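Local atomic coordinates of vesicular integral-membrane protein VIP36 (Canis lupus familiaris, PDB entry 2E6V), a protein that acts as an intracellular lectin of the early secretory pathway, binding high-mannose glycans with the help of calcium and taking part in the transport and sorting of glycoproteins that carry them. Residues Phe126-Val131 with Gly153-Phe158; Pro25-Gln30 with Ile53-Pro58; Tyr116-Thr121 with Ser143-Trp148. One frame throughout, in Å; residues are numbered along the deposited sequence.

All three contacts belong to the lumenal L-type lectin domain, a sandwich of two antiparallel sheets. Contacts 1 and 2 lie in the same sheet, at its two outer edges: 27-31 pairs with 49-55 at one end, and 128-135 with 152-155 at the other. Their centres are about 26 Å apart, on opposite sides of the chain's centre. Contact 3 joins two loops that supply part of the calcium and mannose site. It touches contact 1: the CZ atom of F126 lies 3.5 Å from OD1 of D145. Contact 2 is remote from this site, its nearest atom about 17 Å from contact 3. Calcium is about 8 Å from the side chain of Y128.

Contact 1: residues Phe126-Val131 with Gly153-Phe158; sequences FPYISV and GCTADF
P127 and F158 make the main apolar contact. P127, which follows a cis peptide bond, puts CB over one face of the F158 ring, offset toward the rim. It is 3.9 Å from the ring centroid and 25° off the normal, a CH-pi contact. The ring reaches this place because CG of F158 stands between its backbone N and carbonyl carbon (chi1 63°). I129 adds a second apolar group. Its CD1 meets CB of A156 at 3.7 Å, and its CG1 comes to the edge of the F158 ring, near the ring plane, at CE1.

Backbone hydrogen bonds join the two strands and run on past them to P127 and A156. The N of A156 gives an almost straight bond of 2.9 Å to O of P127. The N of I129 bonds O of C154, also at 2.9 Å. C154 N returns a bond to I129 O, but that oxygen is less surely placed. The pairing is antiparallel. I129 and C154 form a hydrogen-bonded pair, flanked by the non-hydrogen-bonded pairs Y128-T155 and S130-G153. This is the edge of one sheet of the legume-lectin-like sandwich, with 152-155 as its outermost strand. On the face of I129 and C154, a disulfide from C154 to C191 ties this edge to strand 189-194 of the other sheet.

Polar and aromatic contacts occupy the face of Y128, S130 and T155. CG of Y128 is anti to its N (chi1 -164°), which lays the ring along the neighbouring strand. O of C154 lies over one ring face, 3.6 Å from CD1. OG1 of T155 is at the ring edge, 3.7 Å from CD1, and hydrogen-bonds O of V125. R124 makes a cation-pi contact with the Y128 ring.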
loop_
_atom_site.group_PDB
_atom_site.type_symbol
_atom_site.label_atom_id
_atom_site.label_comp_id
_atom_site.label_asym_id
_atom_site.label_seq_id
_atom_site.Cartn_x
_atom_site.Cartn_y
_atom_site.Cartn_z
ATOM N N PHE A 126 9.704 -8.060 12.852
ATOM C CA PHE A 126 8.435 -7.523 12.373
ATOM C C PHE A 126 7.948 -6.449 13.342
ATOM O O PHE A 126 8.482 -6.337 14.455
ATOM C CB PHE A 126 7.417 -8.667 12.251
ATOM C CG PHE A 126 7.635 -9.539 11.020
ATOM C CD1 PHE A 126 8.766 -10.333 10.909
ATOM C CD2 PHE A 126 6.742 -9.503 9.964
ATOM C CE1 PHE A 126 8.991 -11.090 9.789
ATOM C CE2 PHE A 126 6.957 -10.255 8.828
ATOM C CZ PHE A 126 8.081 -11.049 8.733
ATOM N N PRO A 127 6.971 -5.618 12.927
ATOM C CA PRO A 127 6.386 -5.562 11.596
ATOM C C PRO A 127 7.427 -5.162 10.582
ATOM O O PRO A 127 8.392 -4.445 10.905
ATOM C CB PRO A 127 5.339 -4.461 11.717
ATOM C CG PRO A 127 5.078 -4.302 13.192
ATOM C CD PRO A 127 6.356 -4.632 13.844
ATOM N N TYR A 128 7.217 -5.624 9.359
ATOM C CA TYR A 128 8.148 -5.439 8.273
ATOM C C TYR A 128 7.405 -4.824 7.094
ATOM O O TYR A 128 6.326 -5.275 6.723
ATOM C CB TYR A 128 8.746 -6.806 7.880
ATOM C CG TYR A 128 9.991 -6.717 7.046
ATOM C CD1 TYR A 128 11.244 -6.472 7.632
ATOM C CD2 TYR A 128 9.938 -6.876 5.672
ATOM C CE1 TYR A 128 12.420 -6.390 6.846
ATOM C CE2 TYR A 128 11.101 -6.808 4.869
ATOM C CZ TYR A 128 12.333 -6.553 5.451
ATOM O OH TYR A 128 13.474 -6.459 4.640
ATOM N N ILE A 129 7.988 -3.795 6.506
ATOM C CA ILE A 129 7.453 -3.170 5.319
ATOM C C ILE A 129 8.308 -3.546 4.122
ATOM O O ILE A 129 9.530 -3.508 4.199
ATOM C CB ILE A 129 7.456 -1.659 5.470
ATOM C CG1 ILE A 129 6.593 -1.252 6.672
ATOM C CG2 ILE A 129 7.018 -0.972 4.150
ATOM C CD1 ILE A 129 6.320 0.182 6.763
ATOM N N SER A 130 7.666 -3.907 3.010
ATOM C CA SER A 130 8.382 -4.280 1.788
ATOM C C SER A 130 7.593 -3.925 0.541
ATOM O O SER A 130 6.359 -3.729 0.601
ATOM C CB SER A 130 8.653 -5.760 1.803
ATOM O OG SER A 130 7.435 -6.448 1.912
ATOM N N VAL A 131 8.288 -3.840 -0.588
ATOM C CA VAL A 131 7.629 -3.575 -1.871
ATOM C C VAL A 131 7.832 -4.703 -2.847
ATOM O O VAL A 131 8.864 -5.361 -2.844
ATOM C CB VAL A 131 8.074 -2.256 -2.506
ATOM C CG1 VAL A 131 7.545 -1.094 -1.654
ATOM C CG2 VAL A 131 9.612 -2.199 -2.620
ATOM N N GLY A 153 12.926 -3.720 1.697
ATOM C CA GLY A 153 12.050 -3.639 2.861
ATOM C C GLY A 153 12.803 -3.072 4.047
ATOM O O GLY A 153 14.017 -2.949 4.006
ATOM N N CYS A 154 12.076 -2.687 5.092
ATOM C CA CYS A 154 12.694 -2.264 6.349
ATOM C C CYS A 154 11.849 -2.761 7.512
ATOM O O CYS A 154 10.653 -2.954 7.352
ATOM C CB CYS A 154 12.842 -0.740 6.404
ATOM S SG CYS A 154 11.332 0.175 6.871
ATOM N N THR A 155 12.462 -2.970 8.676
ATOM C CA THR A 155 11.688 -3.171 9.893
ATOM C C THR A 155 11.055 -1.842 10.272
ATOM O O THR A 155 11.688 -0.803 10.139
ATOM C CB THR A 155 12.532 -3.740 11.014
ATOM O OG1 THR A 155 12.584 -5.152 10.823
ATOM C CG2 THR A 155 11.885 -3.482 12.400
ATOM N N ALA A 156 9.782 -1.888 10.668
ATOM C CA ALA A 156 9.028 -0.692 11.039
ATOM C C ALA A 156 8.074 -0.925 12.236
ATOM O O ALA A 156 7.162 -1.774 12.211
ATOM C CB ALA A 156 8.276 -0.143 9.853
ATOM N N ASP A 157 8.298 -0.136 13.270
ATOM C CA ASP A 157 7.594 -0.266 14.533
ATOM C C ASP A 157 6.286 0.567 14.477
ATOM O O ASP A 157 6.194 1.630 15.057
ATOM C CB ASP A 157 8.577 0.192 15.623
ATOM C CG ASP A 157 8.074 -0.007 17.012
ATOM O OD1 ASP A 157 7.229 -0.885 17.272
ATOM O OD2 ASP A 157 8.566 0.715 17.885
ATOM N N PHE A 158 5.272 0.090 13.768
ATOM C CA PHE A 158 4.104 0.924 13.511
ATOM C C PHE A 158 2.871 0.456 14.223
ATOM O O PHE A 158 1.838 1.065 14.082
ATOM C CB PHE A 158 3.802 1.076 12.010
ATOM C CG PHE A 158 3.449 -0.222 11.306
ATOM C CD1 PHE A 158 4.193 -0.656 10.240
ATOM C CD2 PHE A 158 2.345 -0.996 11.702
ATOM C CE1 PHE A 158 3.855 -1.832 9.553
ATOM C CE2 PHE A 158 2.013 -2.161 11.040
ATOM C CZ PHE A 158 2.774 -2.590 9.958
#

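Contact 2: residues Pro25-Gln30 with Ile53-Pro58; sequences PLWDFQ and IWNHQP
W27 lays one face of its indole over the side chain of N55. CB of N55 is 3.6 Å from the centroid of the six-membered ring and only 9° off its normal, a CH-pi contact. The N55 amide is stacked on the same indole, its plane 19° from that of the ring. CG of N55 is anti to its N (chi1 -163°), which carries the amide along the indole to L26. There ND2 gives a 2.7 Å hydrogen bond to O of L26, which lies close to the amide plane. The N of H56 meets the same oxygen at 2.8 Å from the opposite face of the carbonyl.

D28 and W54 form an antiparallel hydrogen-bonded pair, and their strands, 27-31 and 49-55, make one edge of a lectin sandwich sheet. Beside them, ND1 of H56 donates to the syn lone pair of OD2 of D28 at 3.2 Å. That oxygen lies in the imidazole plane. R93 forms a salt bridge with the same OD2, and H10 and E9 bond the N55 amide. Two donors thus fix O of L26, while the D28 carboxylate, facing both R93 and H56, would probably be stabilised as the anion.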
loop_
_atom_site.group_PDB
_atom_site.type_symbol
_atom_site.label_atom_id
_atom_site.label_comp_id
_atom_site.label_asym_id
_atom_site.label_seq_id
_atom_site.Cartn_x
_atom_site.Cartn_y
_atom_site.Cartn_z
ATOM N N PRO A 25 -18.822 8.720 -6.674
ATOM C CA PRO A 25 -18.264 7.880 -5.583
ATOM C C PRO A 25 -16.796 7.541 -5.877
ATOM O O PRO A 25 -16.522 6.730 -6.756
ATOM C CB PRO A 25 -19.165 6.625 -5.600
ATOM C CG PRO A 25 -19.854 6.635 -7.047
ATOM C CD PRO A 25 -19.396 7.906 -7.766
ATOM N N LEU A 26 -15.881 8.200 -5.171
ATOM C CA LEU A 26 -14.454 8.209 -5.479
ATOM C C LEU A 26 -13.702 6.968 -4.984
ATOM O O LEU A 26 -12.620 6.643 -5.486
ATOM C CB LEU A 26 -13.790 9.474 -4.902
ATOM C CG LEU A 26 -13.921 10.825 -5.635
ATOM C CD1 LEU A 26 -13.190 11.986 -4.907
ATOM C CD2 LEU A 26 -13.441 10.728 -7.075
ATOM N N TRP A 27 -14.275 6.286 -3.999
ATOM C CA TRP A 27 -13.707 5.061 -3.467
ATOM C C TRP A 27 -14.837 4.053 -3.233
ATOM O O TRP A 27 -15.902 4.419 -2.747
ATOM C CB TRP A 27 -12.929 5.320 -2.157
ATOM C CG TRP A 27 -11.706 6.212 -2.296
ATOM C CD1 TRP A 27 -11.701 7.565 -2.395
ATOM C CD2 TRP A 27 -10.323 5.806 -2.342
ATOM N NE1 TRP A 27 -10.413 8.033 -2.525
ATOM C CE2 TRP A 27 -9.547 6.980 -2.481
ATOM C CE3 TRP A 27 -9.671 4.576 -2.278
ATOM C CZ2 TRP A 27 -8.151 6.963 -2.554
ATOM C CZ3 TRP A 27 -8.257 4.557 -2.362
ATOM C CH2 TRP A 27 -7.525 5.745 -2.500
ATOM N N ASP A 28 -14.591 2.792 -3.594
ATOM C CA ASP A 28 -15.480 1.669 -3.278
ATOM C C ASP A 28 -14.779 0.663 -2.366
ATOM O O ASP A 28 -13.557 0.464 -2.442
ATOM C CB ASP A 28 -15.958 0.952 -4.551
ATOM C CG ASP A 28 -16.613 1.893 -5.543
ATOM O OD1 ASP A 28 -17.856 2.016 -5.509
ATOM O OD2 ASP A 28 -15.893 2.515 -6.354
ATOM N N PHE A 29 -15.583 0.045 -1.508
ATOM C CA PHE A 29 -15.145 -0.925 -0.528
ATOM C C PHE A 29 -15.781 -2.305 -0.739
ATOM O O PHE A 29 -16.772 -2.436 -1.445
ATOM C CB PHE A 29 -15.401 -0.408 0.905
ATOM C CG PHE A 29 -16.824 0.043 1.176
ATOM C CD1 PHE A 29 -17.827 -0.880 1.489
ATOM C CD2 PHE A 29 -17.155 1.396 1.171
ATOM C CE1 PHE A 29 -19.153 -0.466 1.769
ATOM C CE2 PHE A 29 -18.468 1.816 1.427
ATOM C CZ PHE A 29 -19.468 0.883 1.738
ATOM N N GLN A 30 -15.199 -3.330 -0.129
ATOM C CA GLN A 30 -15.743 -4.668 -0.186
ATOM C C GLN A 30 -15.209 -5.463 1.003
ATOM O O GLN A 30 -14.317 -4.985 1.718
ATOM C CB GLN A 30 -15.377 -5.351 -1.508
ATOM C CG GLN A 30 -13.991 -5.959 -1.573
ATOM C CD GLN A 30 -13.626 -6.428 -2.960
ATOM O OE1 GLN A 30 -14.441 -7.038 -3.674
ATOM N NE2 GLN A 30 -12.384 -6.132 -3.372
ATOM N N ILE A 53 -10.579 -1.168 0.087
ATOM C CA ILE A 53 -11.168 0.078 -0.345
ATOM C C ILE A 53 -10.377 0.473 -1.583
ATOM O O ILE A 53 -9.154 0.351 -1.601
ATOM C CB ILE A 53 -11.121 1.182 0.794
ATOM C CG1 ILE A 53 -11.884 2.452 0.360
ATOM C CG2 ILE A 53 -9.688 1.544 1.153
ATOM C CD1 ILE A 53 -12.635 3.181 1.506
ATOM N N TRP A 54 -11.056 0.923 -2.631
ATOM C CA TRP A 54 -10.354 1.123 -3.894
ATOM C C TRP A 54 -10.792 2.363 -4.589
ATOM O O TRP A 54 -11.985 2.595 -4.711
ATOM C CB TRP A 54 -10.608 -0.056 -4.821
ATOM C CG TRP A 54 -9.813 -1.259 -4.531
ATOM C CD1 TRP A 54 -10.193 -2.348 -3.786
ATOM C CD2 TRP A 54 -8.507 -1.540 -5.019
ATOM N NE1 TRP A 54 -9.190 -3.291 -3.782
ATOM C CE2 TRP A 54 -8.144 -2.817 -4.533
ATOM C CE3 TRP A 54 -7.604 -0.837 -5.830
ATOM C CZ2 TRP A 54 -6.915 -3.396 -4.821
ATOM C CZ3 TRP A 54 -6.397 -1.399 -6.116
ATOM C CH2 TRP A 54 -6.051 -2.671 -5.614
ATOM N N ASN A 55 -9.812 3.148 -5.047
ATOM C CA ASN A 55 -10.045 4.404 -5.766
ATOM C C ASN A 55 -10.741 4.072 -7.092
ATOM O O ASN A 55 -10.420 3.071 -7.758
ATOM C CB ASN A 55 -8.708 5.141 -5.986
ATOM C CG ASN A 55 -8.866 6.624 -6.341
ATOM O OD1 ASN A 55 -7.925 7.262 -6.846
ATOM N ND2 ASN A 55 -10.042 7.185 -6.063
ATOM N N HIS A 56 -11.711 4.903 -7.458
ATOM C CA HIS A 56 -12.596 4.601 -8.576
ATOM C C HIS A 56 -12.029 5.154 -9.875
ATOM O O HIS A 56 -12.342 4.676 -10.969
ATOM C CB HIS A 56 -13.972 5.201 -8.296
ATOM C CG HIS A 56 -14.986 4.911 -9.358
ATOM N ND1 HIS A 56 -16.025 4.022 -9.174
ATOM C CD2 HIS A 56 -15.122 5.393 -10.616
ATOM C CE1 HIS A 56 -16.754 3.969 -10.271
ATOM N NE2 HIS A 56 -16.226 4.789 -11.163
ATOM N N GLN A 57 -11.178 6.154 -9.735
ATOM C CA GLN A 57 -10.623 6.852 -10.872
ATOM C C GLN A 57 -9.194 6.419 -11.058
ATOM O O GLN A 57 -8.394 6.513 -10.114
ATOM C CB GLN A 57 -10.638 8.371 -10.649
ATOM C CG GLN A 57 -11.935 8.907 -10.017
ATOM C CD GLN A 57 -13.046 9.153 -11.039
ATOM O OE1 GLN A 57 -12.806 9.189 -12.255
ATOM N NE2 GLN A 57 -14.265 9.330 -10.545
ATOM N N PRO A 58 -8.851 6.003 -12.282
ATOM C CA PRO A 58 -7.487 5.614 -12.581
ATOM C C PRO A 58 -6.586 6.835 -12.593
ATOM O O PRO A 58 -6.987 7.903 -13.045
ATOM C CB PRO A 58 -7.574 4.989 -13.975
ATOM C CG PRO A 58 -8.882 5.441 -14.551
ATOM C CD PRO A 58 -9.756 5.922 -13.446
#

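Contact 3: residues Tyr116-Thr121 with Ser143-Trp148; sequences YPNDET and SKDGRW. With CA (calcium ion), chain H; MAN (alpha-D-mannopyranose), chain F; MAN (alpha-D-mannopyranose), chain B; BMA (beta-D-mannopyranose), chain C.
D145 meets N118 and D119 in the calcium site of this L-type lectin domain, beside the mannose pocket. Its CB lies 4.1 Å from the calcium ion. CG is anti to the carbonyl carbon (chi1 -53°), and the carboxylate faces the backbone of N118 and D119. OD1 accepts a hydrogen bond from D119 N at 3.3 Å, met from above the carboxylate plane. OD2 does two jobs. It binds calcium at 2.3 Å, and its syn lone pair takes the N-H of N118 at 3.0 Å. The loop backbone thus holds both carboxylate oxygens, which fixes the rotation of the group.

O of Y116, OD1 of N118 and two waters also bind the calcium, as does D114. Farther out, D119 and K144 form a long salt bridge.

N118 links metal and sugar through one amide. While OD1 is on calcium, ND2 donates to O4 of the chain B mannose at 2.6 Å. The metal would probably polarise this amide and strengthen its N-H as a donor. D83, H142, D213 and L214 add further hydrogen bonds to the mannoses. O6 of the chain F mannose donates to O of N118 at 3.1 Å and pairs with OH of Y116 at 3.0 Å.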
loop_
_atom_site.group_PDB
_atom_site.type_symbol
_atom_site.label_atom_id
_atom_site.label_comp_id
_atom_site.label_asym_id
_atom_site.label_seq_id
_atom_site.Cartn_x
_atom_site.Cartn_y
_atom_site.Cartn_z
ATOM N N TYR A 116 2.847 -10.175 10.875
ATOM C CA TYR A 116 3.007 -11.526 11.405
ATOM C C TYR A 116 4.017 -12.341 10.625
ATOM O O TYR A 116 3.899 -12.492 9.411
ATOM C CB TYR A 116 1.660 -12.277 11.550
ATOM C CG TYR A 116 1.833 -13.692 12.057
ATOM C CD1 TYR A 116 2.148 -13.950 13.402
ATOM C CD2 TYR A 116 1.731 -14.793 11.175
ATOM C CE1 TYR A 116 2.344 -15.272 13.862
ATOM C CE2 TYR A 116 1.909 -16.088 11.611
ATOM C CZ TYR A 116 2.223 -16.333 12.952
ATOM O OH TYR A 116 2.408 -17.643 13.365
ATOM N N PRO A 117 5.017 -12.881 11.332
ATOM C CA PRO A 117 6.043 -13.714 10.734
ATOM C C PRO A 117 5.517 -15.121 10.456
ATOM O O PRO A 117 5.562 -15.990 11.341
ATOM C CB PRO A 117 7.123 -13.747 11.813
ATOM C CG PRO A 117 6.393 -13.523 13.099
ATOM C CD PRO A 117 5.214 -12.692 12.781
ATOM N N ASN A 118 5.012 -15.342 9.241
ATOM C CA ASN A 118 4.480 -16.636 8.879
ATOM C C ASN A 118 5.622 -17.673 8.786
ATOM O O ASN A 118 5.472 -18.837 9.159
ATOM C CB ASN A 118 3.743 -16.545 7.545
ATOM C CG ASN A 118 2.537 -15.665 7.605
ATOM O OD1 ASN A 118 2.647 -14.443 7.482
ATOM N ND2 ASN A 118 1.363 -16.268 7.778
ATOM N N ASP A 119 6.757 -17.217 8.271
ATOM C CA ASP A 119 7.968 -18.006 8.186
ATOM C C ASP A 119 8.532 -18.316 9.580
ATOM O O ASP A 119 9.091 -17.440 10.260
ATOM C CB ASP A 119 8.977 -17.254 7.345
ATOM C CG ASP A 119 10.246 -18.015 7.147
ATOM O OD1 ASP A 119 10.367 -19.168 7.642
ATOM O OD2 ASP A 119 11.122 -17.450 6.477
ATOM N N GLU A 120 8.394 -19.575 9.990
ATOM C CA GLU A 120 8.608 -19.953 11.397
ATOM C C GLU A 120 10.059 -19.833 11.892
ATOM O O GLU A 120 10.298 -19.754 13.085
ATOM C CB GLU A 120 8.044 -21.360 11.676
ATOM C CG GLU A 120 6.637 -21.355 12.343
ATOM C CD GLU A 120 5.925 -22.729 12.283
ATOM O OE1 GLU A 120 5.286 -23.124 13.295
ATOM O OE2 GLU A 120 5.998 -23.406 11.219
ATOM N N THR A 121 11.020 -19.831 10.977
ATOM C CA THR A 121 12.415 -19.655 11.340
ATOM C C THR A 121 12.985 -18.558 10.462
ATOM O O THR A 121 13.646 -18.823 9.442
ATOM C CB THR A 121 13.232 -20.954 11.157
ATOM O OG1 THR A 121 13.168 -21.368 9.786
ATOM C CG2 THR A 121 12.707 -22.102 12.112
ATOM N N SER A 143 3.396 -17.698 3.132
ATOM C CA SER A 143 4.073 -18.531 4.133
ATOM C C SER A 143 5.518 -18.134 4.371
ATOM O O SER A 143 6.116 -18.566 5.351
ATOM C CB SER A 143 4.059 -19.992 3.677
ATOM O OG SER A 143 5.188 -20.248 2.831
ATOM N N LYS A 144 6.097 -17.355 3.463
ATOM C CA LYS A 144 7.475 -16.904 3.618
ATOM C C LYS A 144 7.563 -15.385 3.699
ATOM O O LYS A 144 8.597 -14.792 3.375
ATOM C CB LYS A 144 8.371 -17.424 2.474
ATOM C CG LYS A 144 8.274 -18.914 2.163
ATOM C CD LYS A 144 8.591 -19.826 3.347
ATOM C CE LYS A 144 10.003 -20.380 3.315
ATOM N NZ LYS A 144 10.197 -21.204 4.542
ATOM N N ASP A 145 6.459 -14.762 4.092
ATOM C CA ASP A 145 6.348 -13.311 4.152
ATOM C C ASP A 145 6.777 -12.585 2.870
ATOM O O ASP A 145 7.248 -11.442 2.908
ATOM C CB ASP A 145 7.094 -12.801 5.369
ATOM C CG ASP A 145 6.660 -13.501 6.632
ATOM O OD1 ASP A 145 7.512 -14.178 7.245
ATOM O OD2 ASP A 145 5.452 -13.412 6.976
ATOM N N GLY A 146 6.597 -13.257 1.741
ATOM C CA GLY A 146 6.870 -12.691 0.427
ATOM C C GLY A 146 8.313 -12.331 0.173
ATOM O O GLY A 146 8.613 -11.585 -0.751
ATOM N N ARG A 147 9.212 -12.875 0.987
ATOM C CA ARG A 147 10.638 -12.585 0.883
ATOM C C ARG A 147 11.266 -12.856 -0.505
ATOM O O ARG A 147 12.065 -12.044 -0.976
ATOM C CB ARG A 147 11.370 -13.300 2.020
ATOM C CG ARG A 147 12.670 -13.977 1.681
ATOM C CD ARG A 147 13.301 -14.556 2.917
ATOM N NE ARG A 147 14.309 -13.629 3.402
ATOM C CZ ARG A 147 14.530 -13.326 4.673
ATOM N NH1 ARG A 147 13.795 -13.861 5.639
ATOM N NH2 ARG A 147 15.493 -12.467 4.964
ATOM N N TRP A 148 10.916 -13.976 -1.153
ATOM C CA TRP A 148 11.463 -14.273 -2.505
ATOM C C TRP A 148 10.926 -13.419 -3.676
ATOM O O TRP A 148 11.484 -13.448 -4.752
ATOM C CB TRP A 148 11.453 -15.778 -2.800
ATOM C CG TRP A 148 12.342 -16.461 -1.811
ATOM C CD1 TRP A 148 11.996 -16.890 -0.551
ATOM C CD2 TRP A 148 13.755 -16.682 -1.930
ATOM N NE1 TRP A 148 13.093 -17.383 0.102
ATOM C CE2 TRP A 148 14.192 -17.268 -0.703
ATOM C CE3 TRP A 148 14.691 -16.465 -2.950
ATOM C CZ2 TRP A 148 15.512 -17.660 -0.483
ATOM C CZ3 TRP A 148 16.016 -16.851 -2.728
ATOM C CH2 TRP A 148 16.413 -17.442 -1.500
HETATM CA CA CA H . 3.410 -12.433 7.235
HETATM C C1 MAN F . -0.973 -19.884 12.177
HETATM C C2 MAN F . -1.847 -20.539 11.124
HETATM C C3 MAN F . -1.090 -21.798 10.671
HETATM C C4 MAN F . 0.276 -21.435 10.071
HETATM C C5 MAN F . 1.063 -20.516 11.024
HETATM C C6 MAN F . 2.264 -19.836 10.350
HETATM O O2 MAN F . -1.934 -19.634 10.025
HETATM O O3 MAN F . -1.856 -22.510 9.735
HETATM O O4 MAN F . 1.015 -22.611 9.767
HETATM O O5 MAN F . 0.246 -19.486 11.567
HETATM O O6 MAN F . 3.297 -19.604 11.296
HETATM C C1 MAN B . -3.210 -19.007 9.766
HETATM C C2 MAN B . -3.354 -18.792 8.245
HETATM C C3 MAN B . -2.322 -17.779 7.735
HETATM C C4 MAN B . -2.293 -16.521 8.605
HETATM C C5 MAN B . -2.218 -16.906 10.092
HETATM C C6 MAN B . -2.207 -15.702 11.015
HETATM O O2 MAN B . -4.648 -18.357 7.863
HETATM O O3 MAN B . -2.497 -17.489 6.351
HETATM O O4 MAN B . -1.130 -15.818 8.286
HETATM O O5 MAN B . -3.295 -17.765 10.440
HETATM O O6 MAN B . -3.420 -14.988 10.872
HETATM C C1 BMA C . 1.456 -19.726 16.221
HETATM C C2 BMA C . 1.111 -20.402 14.874
HETATM C C3 BMA C . -0.288 -19.962 14.374
HETATM C C4 BMA C . -1.313 -20.000 15.497
HETATM C C5 BMA C . -0.819 -19.092 16.604
HETATM C C6 BMA C . -1.885 -18.895 17.684
HETATM O O1 BMA C . 2.557 -20.343 16.867
HETATM O O2 BMA C . 1.231 -21.816 14.953
HETATM O O3 BMA C . -0.766 -20.749 13.307
HETATM O O4 BMA C . -2.589 -19.628 15.039
HETATM O O5 BMA C . 0.350 -19.719 17.116
HETATM O O6 BMA C . -1.412 -19.293 18.959
HETATM O O HOH W 1 1.336 -11.786 7.696
HETATM O O HOH W 2 2.664 -13.087 5.058
#